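Local coordinates for protein importin-95 (Chaetomium thermophilum, PDB 4XRI) that probably carries proteins into the nucleus as an importin-beta-type transport receptor, a flexible HEAT-repeat solenoid expected to bind a small GTPase, at residues 226-231 against 265-270; 301-306 against 365-370; 341-346 against 392-397; 192-197 against 231-236. The protein carries 2 engineered substitutions. All blocks are in the same frame, centred on the assembly; numbering follows the deposited sequence.

Interaction 1: 226-231 against 265-270. With SO4 (sulfate ion), chain H.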
# COMPACT_ATOMS: atom_id res chain seq x y z
N GLU A 226 -30.37 -1.48 21.22
CA GLU A 226 -29.30 -0.50 21.00
C GLU A 226 -29.19 -0.16 19.52
O GLU A 226 -28.99 1.00 19.16
CB GLU A 226 -27.96 -1.03 21.51
CG GLU A 226 -27.68 -0.70 22.97
CD GLU A 226 -27.71 -1.93 23.85
OE1 GLU A 226 -28.24 -1.84 24.97
OE2 GLU A 226 -27.19 -2.99 23.42
N ARG A 227 -29.33 -1.18 18.68
CA ARG A 227 -29.22 -1.02 17.23
C ARG A 227 -30.24 -0.01 16.72
O ARG A 227 -29.88 0.99 16.10
CB ARG A 227 -29.41 -2.37 16.53
CG ARG A 227 -28.67 -2.48 15.22
CD ARG A 227 -29.04 -3.74 14.45
NE ARG A 227 -28.72 -4.97 15.17
CZ ARG A 227 -29.62 -5.89 15.50
NH1 ARG A 227 -30.89 -5.72 15.17
NH2 ARG A 227 -29.24 -6.98 16.15
N ASN A 228 -31.52 -0.28 16.99
CA ASN A 228 -32.60 0.60 16.56
C ASN A 228 -32.49 2.00 17.17
O ASN A 228 -32.81 2.99 16.52
CB ASN A 228 -33.95 -0.02 16.90
CG ASN A 228 -34.24 -1.27 16.09
OD1 ASN A 228 -34.11 -1.28 14.87
ND2 ASN A 228 -34.63 -2.34 16.78
N TYR A 229 -32.05 2.04 18.42
CA TYR A 229 -31.81 3.29 19.14
C TYR A 229 -30.88 4.19 18.35
O TYR A 229 -31.23 5.32 17.99
CB TYR A 229 -31.23 2.98 20.53
CG TYR A 229 -31.25 4.12 21.53
CD1 TYR A 229 -30.08 4.56 22.13
CD2 TYR A 229 -32.44 4.75 21.88
CE1 TYR A 229 -30.08 5.59 23.06
CE2 TYR A 229 -32.46 5.79 22.80
CZ TYR A 229 -31.28 6.20 23.38
OH TYR A 229 -31.30 7.23 24.30
N ILE A 230 -29.69 3.67 18.06
CA ILE A 230 -28.66 4.40 17.33
C ILE A 230 -29.08 4.71 15.90
O ILE A 230 -28.91 5.83 15.43
CB ILE A 230 -27.34 3.61 17.32
CG1 ILE A 230 -26.81 3.47 18.74
CG2 ILE A 230 -26.32 4.27 16.42
CD1 ILE A 230 -25.70 2.45 18.89
N MET A 231 -29.64 3.72 15.22
CA MET A 231 -30.03 3.89 13.82
C MET A 231 -31.14 4.93 13.66
O MET A 231 -31.17 5.67 12.68
CB MET A 231 -30.48 2.56 13.22
CG MET A 231 -29.35 1.53 13.08
SD MET A 231 -27.93 2.18 12.18
CE MET A 231 -28.62 2.33 10.54
N ARG A 265 -29.44 -4.93 6.71
CA ARG A 265 -30.51 -5.27 5.77
C ARG A 265 -31.82 -4.53 6.06
O ARG A 265 -32.36 -3.85 5.18
CB ARG A 265 -30.77 -6.77 5.78
CG ARG A 265 -31.80 -7.22 4.75
CD ARG A 265 -31.83 -8.73 4.63
NE ARG A 265 -31.84 -9.16 3.23
CZ ARG A 265 -31.56 -10.39 2.84
NH1 ARG A 265 -31.25 -11.32 3.73
NH2 ARG A 265 -31.58 -10.70 1.55
N TYR A 266 -32.32 -4.67 7.28
CA TYR A 266 -33.57 -4.04 7.68
C TYR A 266 -33.54 -2.52 7.48
O TYR A 266 -34.45 -1.94 6.90
CB TYR A 266 -33.90 -4.36 9.14
CG TYR A 266 -35.03 -3.54 9.73
CD1 TYR A 266 -36.35 -3.91 9.54
CD2 TYR A 266 -34.76 -2.41 10.49
CE1 TYR A 266 -37.39 -3.17 10.08
CE2 TYR A 266 -35.79 -1.66 11.03
CZ TYR A 266 -37.10 -2.04 10.83
OH TYR A 266 -38.12 -1.30 11.37
N TYR A 267 -32.47 -1.90 7.97
CA TYR A 267 -32.34 -0.44 7.93
C TYR A 267 -32.16 0.08 6.51
O TYR A 267 -32.67 1.15 6.17
CB TYR A 267 -31.18 -0.00 8.81
CG TYR A 267 -31.31 -0.50 10.23
CD1 TYR A 267 -32.17 0.11 11.13
CD2 TYR A 267 -30.58 -1.60 10.67
CE1 TYR A 267 -32.30 -0.35 12.42
CE2 TYR A 267 -30.70 -2.07 11.97
CZ TYR A 267 -31.56 -1.44 12.84
OH TYR A 267 -31.69 -1.89 14.13
N MET A 268 -31.43 -0.67 5.70
CA MET A 268 -31.22 -0.30 4.30
C MET A 268 -32.56 -0.20 3.58
O MET A 268 -32.86 0.82 2.95
CB MET A 268 -30.32 -1.33 3.60
CG MET A 268 -30.18 -1.10 2.10
SD MET A 268 -29.29 0.42 1.70
CE MET A 268 -27.60 -0.06 2.07
N GLU A 269 -33.35 -1.25 3.67
CA GLU A 269 -34.69 -1.28 3.08
C GLU A 269 -35.60 -0.22 3.71
O GLU A 269 -36.39 0.42 3.02
CB GLU A 269 -35.31 -2.67 3.24
CG GLU A 269 -34.69 -3.72 2.34
CD GLU A 269 -35.00 -5.14 2.80
OE1 GLU A 269 -34.16 -6.03 2.55
OE2 GLU A 269 -36.07 -5.36 3.40
N LYS A 270 -35.47 -0.04 5.02
CA LYS A 270 -36.36 0.86 5.75
C LYS A 270 -36.10 2.34 5.46
O LYS A 270 -37.04 3.11 5.29
CB LYS A 270 -36.24 0.61 7.26
CG LYS A 270 -37.17 1.46 8.11
CD LYS A 270 -38.58 0.89 8.15
CE LYS A 270 -39.52 1.83 8.88
NZ LYS A 270 -39.01 2.21 10.23
S SO4 H . -32.81 -8.34 8.92
O1 SO4 H . -32.11 -9.62 8.91
O2 SO4 H . -31.84 -7.26 8.94
O3 SO4 H . -33.65 -8.23 7.74
O4 SO4 H . -33.64 -8.25 10.12
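Tyr267 reaches across from helix 265-280 to helix 224-238, and its ring and hydroxyl make nearly the whole contact with Arg227, Asn228 and Met231. The polar part is one hydrogen bond: Tyr267 OH donates to Asn228 OD1 over 2.6 Å, arriving well above the carbonyl plane, 67° out of it, and so not on a lone pair. Asn228 OD1 and Arg227 CD both lie at the ring's edge, the latter 3.2 Å from Tyr267 OH; beyond it the guanidinium is engaged by the carbonyl of Phe221.

The apolar part is a CH-pi contact. Met231 CG sits over the ring centre, 3.6 Å from the Tyr267 centroid and 13° off the normal, because CG stands anti to the carbonyl carbon. Further bends at chi2 and chi3 carry Met231 SD above the same face at 4.8 Å from the Tyr267 centroid, a Met-aromatic contact, and bring Met231 CE back to Tyr267 CB at 3.9 Å. The opposite face takes CD2 of Tyr266, whose backbone N also donates to sulfate O2 at 3.1 Å.

With segment axes 11.8 Å apart and inclined by 32°, a long side chain bridges helices 224-238 and 265-280, consistent with the packed helices of a HEAT-repeat solenoid.

Interaction 2: 301-306 against 365-370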
# COMPACT_ATOMS: atom_id res chain seq x y z
N GLU A 301 -17.25 -3.27 0.62
CA GLU A 301 -17.63 -4.39 1.47
C GLU A 301 -18.11 -5.57 0.65
O GLU A 301 -17.68 -6.71 0.86
CB GLU A 301 -18.72 -3.98 2.46
CG GLU A 301 -18.20 -3.24 3.68
CD GLU A 301 -17.33 -4.10 4.56
OE1 GLU A 301 -17.77 -5.21 4.94
OE2 GLU A 301 -16.20 -3.68 4.87
N GLU A 302 -19.01 -5.30 -0.29
CA GLU A 302 -19.62 -6.37 -1.07
C GLU A 302 -18.64 -6.98 -2.08
O GLU A 302 -18.73 -8.16 -2.39
CB GLU A 302 -20.87 -5.84 -1.78
CG GLU A 302 -21.96 -5.42 -0.81
CD GLU A 302 -23.34 -5.34 -1.43
OE1 GLU A 302 -23.45 -4.91 -2.60
OE2 GLU A 302 -24.32 -5.73 -0.75
N ILE A 303 -17.69 -6.18 -2.56
CA ILE A 303 -16.63 -6.71 -3.41
C ILE A 303 -15.78 -7.71 -2.62
O ILE A 303 -15.46 -8.79 -3.11
CB ILE A 303 -15.72 -5.59 -3.96
CG1 ILE A 303 -16.44 -4.81 -5.06
CG2 ILE A 303 -14.44 -6.18 -4.53
CD1 ILE A 303 -15.77 -3.49 -5.39
N ALA A 304 -15.44 -7.34 -1.39
CA ALA A 304 -14.67 -8.21 -0.51
C ALA A 304 -15.42 -9.49 -0.20
O ALA A 304 -14.86 -10.59 -0.27
CB ALA A 304 -14.31 -7.48 0.77
N ILE A 305 -16.70 -9.35 0.13
CA ILE A 305 -17.55 -10.49 0.47
C ILE A 305 -17.69 -11.45 -0.71
O ILE A 305 -17.58 -12.66 -0.55
CB ILE A 305 -18.94 -10.02 0.92
CG1 ILE A 305 -18.83 -9.28 2.25
CG2 ILE A 305 -19.89 -11.21 1.06
CD1 ILE A 305 -20.10 -8.59 2.67
N GLU A 306 -17.93 -10.89 -1.90
CA GLU A 306 -18.03 -11.69 -3.11
C GLU A 306 -16.76 -12.48 -3.36
O GLU A 306 -16.81 -13.67 -3.69
CB GLU A 306 -18.32 -10.79 -4.32
CG GLU A 306 -19.74 -10.28 -4.38
CD GLU A 306 -19.85 -9.00 -5.18
OE1 GLU A 306 -18.84 -8.60 -5.81
OE2 GLU A 306 -20.94 -8.39 -5.18
N TYR A 365 -18.70 0.20 -8.22
CA TYR A 365 -20.04 -0.30 -8.48
C TYR A 365 -20.03 -1.35 -9.58
O TYR A 365 -20.74 -2.36 -9.51
CB TYR A 365 -20.98 0.85 -8.86
CG TYR A 365 -22.36 0.75 -8.25
CD1 TYR A 365 -23.27 -0.19 -8.71
CD2 TYR A 365 -22.74 1.58 -7.20
CE1 TYR A 365 -24.53 -0.30 -8.14
CE2 TYR A 365 -23.99 1.48 -6.63
CZ TYR A 365 -24.88 0.54 -7.11
OH TYR A 365 -26.13 0.45 -6.54
N ALA A 366 -19.22 -1.11 -10.61
CA ALA A 366 -19.10 -2.03 -11.73
C ALA A 366 -18.50 -3.36 -11.29
O ALA A 366 -18.90 -4.43 -11.76
CB ALA A 366 -18.25 -1.41 -12.83
N GLN A 367 -17.54 -3.29 -10.37
CA GLN A 367 -16.93 -4.48 -9.80
C GLN A 367 -17.92 -5.22 -8.91
O GLN A 367 -17.95 -6.45 -8.87
CB GLN A 367 -15.68 -4.11 -8.98
CG GLN A 367 -14.53 -3.55 -9.80
CD GLN A 367 -13.36 -3.10 -8.95
OE1 GLN A 367 -12.89 -3.84 -8.08
NE2 GLN A 367 -12.88 -1.89 -9.18
N ALA A 368 -18.76 -4.45 -8.22
CA ALA A 368 -19.68 -5.00 -7.24
C ALA A 368 -20.88 -5.72 -7.86
O ALA A 368 -21.33 -6.73 -7.34
CB ALA A 368 -20.16 -3.90 -6.30
N VAL A 369 -21.40 -5.19 -8.97
CA VAL A 369 -22.64 -5.72 -9.52
C VAL A 369 -22.48 -6.31 -10.92
O VAL A 369 -23.39 -6.97 -11.42
CB VAL A 369 -23.73 -4.63 -9.58
CG1 VAL A 369 -23.77 -3.85 -8.28
CG2 VAL A 369 -23.51 -3.70 -10.76
N GLY A 370 -21.34 -6.08 -11.54
CA GLY A 370 -21.05 -6.64 -12.85
C GLY A 370 -21.95 -6.14 -13.97
O GLY A 370 -22.09 -4.93 -14.17
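Two helices of the HEAT solenoid, 285-310 and 354-369, meet here at the C-terminal end of the second, where Ile303 and Glu306 face Gln367 and Ala368. The short segments approach to 8.8 Å between axes and run 38° from parallel. The small side chain of Ala368 is consistent with this spacing: the CA atoms of Ile303 and Ala368 come within 5.2 Å.

Ile303 supplies the apolar contact through one branch. Its CG1 is anti to the carbonyl carbon (chi1 -73°) and lies 4.0 Å from Ala368 CB, while CD1 at the end of that branch touches Gln367 CB at 3.6 Å. The methyl thus rests on the aliphatic root of the glutamine. Cys299 of helix 285-310 also touches Ala368.

One turn further along, Glu306 stretches its chain, extended beyond CG, toward the last turn of helix 354-369. Glu306 OE2 comes 2.8 Å from Ala368 O, and its other oxygen, OE1, is 3.8 Å from Gln367 O. The side chain of Glu306 also touches Phe321. With an alanine here the carboxyl group is gone, which would probably leave Ala368 O without its close neighbour and open a gap beside Phe321.

Close packing over an alanine, with a polar side chain at a helix terminus, joins helices 285-310 and 354-369 in this HEAT-repeat superhelix.

Interaction 3: 341-346 against 392-397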
# COMPACT_ATOMS: atom_id res chain seq x y z
N THR A 341 -20.96 14.85 -14.43
CA THR A 341 -21.08 16.07 -15.22
C THR A 341 -20.80 17.33 -14.39
O THR A 341 -20.95 18.44 -14.88
CB THR A 341 -22.49 16.21 -15.85
OG1 THR A 341 -23.44 16.54 -14.83
CG2 THR A 341 -22.90 14.91 -16.53
N LYS A 342 -20.40 17.14 -13.14
CA LYS A 342 -20.12 18.26 -12.26
C LYS A 342 -18.63 18.54 -12.13
O LYS A 342 -18.15 18.90 -11.05
CB LYS A 342 -20.72 18.01 -10.87
CG LYS A 342 -22.20 17.66 -10.87
CD LYS A 342 -23.03 18.74 -11.53
CE LYS A 342 -24.52 18.41 -11.45
NZ LYS A 342 -25.36 19.35 -12.25
N GLN A 343 -17.89 18.37 -13.22
CA GLN A 343 -16.45 18.59 -13.19
C GLN A 343 -16.12 20.05 -12.92
O GLN A 343 -16.83 20.96 -13.35
CB GLN A 343 -15.79 18.17 -14.51
CG GLN A 343 -16.20 16.81 -15.04
CD GLN A 343 -17.32 16.90 -16.04
OE1 GLN A 343 -18.24 17.70 -15.89
NE2 GLN A 343 -17.25 16.09 -17.09
N ASP A 344 -15.03 20.27 -12.19
CA ASP A 344 -14.48 21.61 -12.03
C ASP A 344 -13.16 21.66 -12.78
O ASP A 344 -12.16 21.11 -12.33
CB ASP A 344 -14.29 21.96 -10.56
CG ASP A 344 -14.05 23.45 -10.34
OD1 ASP A 344 -13.78 24.16 -11.33
OD2 ASP A 344 -14.12 23.89 -9.18
N GLU A 345 -13.17 22.33 -13.93
CA GLU A 345 -12.00 22.39 -14.80
C GLU A 345 -10.84 23.14 -14.15
O GLU A 345 -9.68 22.89 -14.45
CB GLU A 345 -12.36 23.04 -16.13
CG GLU A 345 -12.99 24.43 -16.02
CD GLU A 345 -14.46 24.40 -15.63
OE1 GLU A 345 -14.98 23.29 -15.36
OE2 GLU A 345 -15.09 25.47 -15.59
N ASP A 346 -11.17 24.05 -13.24
CA ASP A 346 -10.16 24.85 -12.55
C ASP A 346 -9.47 24.08 -11.44
O ASP A 346 -8.27 24.27 -11.19
CB ASP A 346 -10.79 26.13 -11.98
CG ASP A 346 -11.32 27.05 -13.06
OD1 ASP A 346 -10.71 27.11 -14.15
OD2 ASP A 346 -12.35 27.71 -12.82
N PHE A 392 -20.79 16.74 -20.38
CA PHE A 392 -21.56 15.53 -20.61
C PHE A 392 -20.85 14.55 -21.54
O PHE A 392 -20.97 13.34 -21.37
CB PHE A 392 -22.93 15.89 -21.19
CG PHE A 392 -23.87 16.51 -20.18
CD1 PHE A 392 -24.88 15.75 -19.61
CD2 PHE A 392 -23.72 17.83 -19.81
CE1 PHE A 392 -25.73 16.31 -18.68
CE2 PHE A 392 -24.58 18.40 -18.88
CZ PHE A 392 -25.58 17.64 -18.31
N ARG A 393 -20.11 15.07 -22.51
CA ARG A 393 -19.29 14.22 -23.37
C ARG A 393 -18.19 13.57 -22.55
O ARG A 393 -17.95 12.37 -22.66
CB ARG A 393 -18.69 15.02 -24.53
CG ARG A 393 -19.71 15.61 -25.49
CD ARG A 393 -19.08 15.94 -26.84
NE ARG A 393 -17.95 16.86 -26.72
CZ ARG A 393 -18.07 18.17 -26.59
NH1 ARG A 393 -19.28 18.73 -26.55
NH2 ARG A 393 -16.99 18.93 -26.49
N ASP A 394 -17.52 14.38 -21.73
CA ASP A 394 -16.48 13.90 -20.84
C ASP A 394 -17.04 12.86 -19.87
O ASP A 394 -16.41 11.84 -19.61
CB ASP A 394 -15.86 15.06 -20.06
CG ASP A 394 -14.77 14.60 -19.11
OD1 ASP A 394 -13.63 14.43 -19.57
OD2 ASP A 394 -15.06 14.43 -17.91
N ALA A 395 -18.23 13.13 -19.34
CA ALA A 395 -18.89 12.20 -18.43
C ALA A 395 -19.19 10.88 -19.13
O ALA A 395 -19.03 9.81 -18.56
CB ALA A 395 -20.17 12.81 -17.89
N ALA A 396 -19.61 10.99 -20.39
CA ALA A 396 -20.01 9.82 -21.17
C ALA A 396 -18.84 8.86 -21.40
O ALA A 396 -18.97 7.66 -21.17
CB ALA A 396 -20.61 10.26 -22.50
N VAL A 397 -17.72 9.40 -21.87
CA VAL A 397 -16.54 8.57 -22.13
C VAL A 397 -15.96 8.04 -20.82
O VAL A 397 -15.50 6.90 -20.75
CB VAL A 397 -15.45 9.35 -22.91
CG1 VAL A 397 -15.94 9.68 -24.31
CG2 VAL A 397 -15.04 10.61 -22.17
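A glutamine from an irregular loop slides antiparallel past an aspartate of a helix: Gln343 NE2 donates to Asp394 OD2 at 2.9 Å, with an N-H...O angle of 162°. The acceptor lies close to the amide plane, but Asp394 OD2 is met on its anti side and the carboxylate is turned 47° from the amide. A bend at chi2 swings the amide toward helix 390-402, where NE2 also donates to the carbonyl of His391. Asp394 offers OD1 to Ser437, so its carboxylate links the loop after helix 324-340 to helix 432-449.

Beside this polar pair, Thr341 presents only its methyl. Thr341 CG2 stands 3.9 Å from the centroid of the Phe392 ring, over one face and offset toward the rim, a CH-pi contact, and 3.7 Å from Ala395 CB. The rotation that aims the methyl there places OG1 between backbone N and carbonyl carbon (chi1 73°), from where it bonds back to the carbonyl of Gln338.

The threonine spends its hydroxyl on the end of the preceding helix and gives the partner an apolar surface, while the buried Asp394 has each carboxylate oxygen bonded to a neutral donor, which would probably help it tolerate burial as an anion.

Interaction 4: 192-197 against 231-236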
# COMPACT_ATOMS: atom_id res chain seq x y z
N GLY A 192 -28.37 13.87 22.90
CA GLY A 192 -27.80 15.13 22.47
C GLY A 192 -27.96 15.34 20.98
O GLY A 192 -27.98 16.47 20.50
N ALA A 193 -28.07 14.24 20.23
CA ALA A 193 -28.10 14.29 18.77
C ALA A 193 -29.51 14.42 18.22
O ALA A 193 -29.70 14.76 17.04
CB ALA A 193 -27.43 13.05 18.20
N ARG A 194 -30.51 14.17 19.06
CA ARG A 194 -31.90 14.17 18.62
C ARG A 194 -32.39 15.56 18.22
O ARG A 194 -31.85 16.57 18.66
CB ARG A 194 -32.81 13.60 19.71
CG ARG A 194 -32.95 12.09 19.63
CD ARG A 194 -33.72 11.54 20.81
NE ARG A 194 -33.85 10.09 20.73
CZ ARG A 194 -34.22 9.31 21.74
NH1 ARG A 194 -34.49 9.85 22.92
NH2 ARG A 194 -34.31 8.00 21.57
N LYS A 195 -33.42 15.59 17.38
CA LYS A 195 -33.98 16.85 16.91
C LYS A 195 -34.70 17.59 18.03
O LYS A 195 -34.95 18.79 17.93
CB LYS A 195 -34.93 16.62 15.73
CG LYS A 195 -36.21 15.86 16.08
CD LYS A 195 -37.10 15.75 14.85
CE LYS A 195 -38.37 14.95 15.13
NZ LYS A 195 -38.07 13.56 15.55
N GLU A 196 -35.01 16.87 19.10
CA GLU A 196 -35.61 17.48 20.28
C GLU A 196 -34.61 18.38 20.99
O GLU A 196 -34.98 19.22 21.80
CB GLU A 196 -36.14 16.40 21.24
CG GLU A 196 -37.41 15.72 20.77
CD GLU A 196 -37.17 14.72 19.66
OE1 GLU A 196 -36.02 14.27 19.49
OE2 GLU A 196 -38.14 14.38 18.94
N GLU A 197 -33.33 18.18 20.68
CA GLU A 197 -32.28 19.08 21.16
C GLU A 197 -32.33 20.38 20.38
O GLU A 197 -32.06 20.39 19.18
CB GLU A 197 -30.90 18.42 21.05
CG GLU A 197 -29.74 19.38 21.21
CD GLU A 197 -29.70 20.04 22.57
OE1 GLU A 197 -29.95 19.35 23.58
OE2 GLU A 197 -29.43 21.26 22.64
N MET A 231 -29.64 3.72 15.22
CA MET A 231 -30.03 3.89 13.82
C MET A 231 -31.14 4.93 13.66
O MET A 231 -31.17 5.67 12.68
CB MET A 231 -30.48 2.56 13.22
CG MET A 231 -29.35 1.53 13.08
SD MET A 231 -27.93 2.18 12.18
CE MET A 231 -28.62 2.33 10.54
N GLN A 232 -32.05 5.00 14.63
CA GLN A 232 -33.14 5.95 14.56
C GLN A 232 -32.63 7.39 14.59
O GLN A 232 -33.04 8.21 13.78
CB GLN A 232 -34.14 5.73 15.70
CG GLN A 232 -35.42 6.55 15.59
CD GLN A 232 -35.27 7.96 16.15
OE1 GLN A 232 -34.52 8.19 17.09
NE2 GLN A 232 -35.99 8.90 15.55
N VAL A 233 -31.73 7.68 15.53
CA VAL A 233 -31.23 9.04 15.69
C VAL A 233 -30.31 9.43 14.53
O VAL A 233 -30.26 10.59 14.13
CB VAL A 233 -30.48 9.22 17.04
CG1 VAL A 233 -29.13 8.54 17.04
CG2 VAL A 233 -30.33 10.69 17.36
N VAL A 234 -29.59 8.45 13.98
CA VAL A 234 -28.68 8.72 12.87
C VAL A 234 -29.48 9.05 11.61
O VAL A 234 -29.18 10.02 10.90
CB VAL A 234 -27.74 7.54 12.58
CG1 VAL A 234 -26.98 7.76 11.29
CG2 VAL A 234 -26.76 7.34 13.73
N CYS A 235 -30.49 8.24 11.33
CA CYS A 235 -31.35 8.44 10.17
C CYS A 235 -32.07 9.78 10.25
O CYS A 235 -32.22 10.49 9.26
CB CYS A 235 -32.37 7.29 10.05
SG CYS A 235 -31.65 5.71 9.54
N GLU A 236 -32.52 10.11 11.46
CA GLU A 236 -33.18 11.38 11.74
C GLU A 236 -32.26 12.56 11.44
O GLU A 236 -32.68 13.56 10.86
CB GLU A 236 -33.64 11.42 13.20
CG GLU A 236 -34.22 12.74 13.66
CD GLU A 236 -34.68 12.70 15.11
OE1 GLU A 236 -35.84 12.31 15.36
OE2 GLU A 236 -33.88 13.06 16.01
O HOH W 1 -31.26 13.64 15.00
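Glu236 takes hold of Lys195 by both carboxylate oxygens. Lys195 NZ forms a salt bridge with Glu236 OE1 at 2.6 Å, and the backbone N of Lys195 donates to Glu236 OE2 at 2.9 Å, with an N-H...O angle of 154°. Both donors approach from above the carboxylate plane, each nearly 50° out of it. The lysine can use main chain and side chain on one partner because its CG lies between backbone N and carbonyl carbon (chi1 67°), and the chain then folds its ammonium back at chi4.

Alongside, Val233 CG2 meets Ala193 CB at 3.8 Å and Arg194 CG at 3.7 Å, an apolar patch beside the charges. This is the loop leaving helix 182-193 laid against helix 224-238, a loop-to-helix join within the HEAT solenoid; a type I beta turn from Arg194 to Glu197 presents the lysine.

A second shell steadies the acid. A water bridges Ala193 O and Glu236 OE2, and Gln232 NE2 bonds weakly to Glu236 OE1 from one turn earlier. A glutamine in place of Glu236 would probably leave the Lys195 ammonium without its closest counter-charge and, among the residues described, held only by its weak pairing with Glu196. Glu196 OE2 makes that pairing with Lys195 NZ, while its OE1 stands 4.3 Å from Glu236 OE2, so the lysine probably offsets the repulsion between the two acids. Farther out, Arg203 of helix 200-212 donates to the carbonyl of Ala193 and packs against the lysine.

In the fold
Interactions 1 and 4 lie 13 Å apart between centres and use the same helix, 224-238. They share Met231, which makes contact only in interaction 1, and they touch where Tyr229 CE2 lies 3.1 Å from Arg194 NH2. Interaction 2 is 22 Å from interaction 1 between centres, one helix further on: helix 265-280 is followed directly by helix 285-310. The centres of interactions 2 and 3 are 25 Å apart, with nearest atoms about 12 Å apart, and their segments alternate along the chain. Sulfate and glycerol, probably from the crystallisation liquor, lie near interactions 1 and 4.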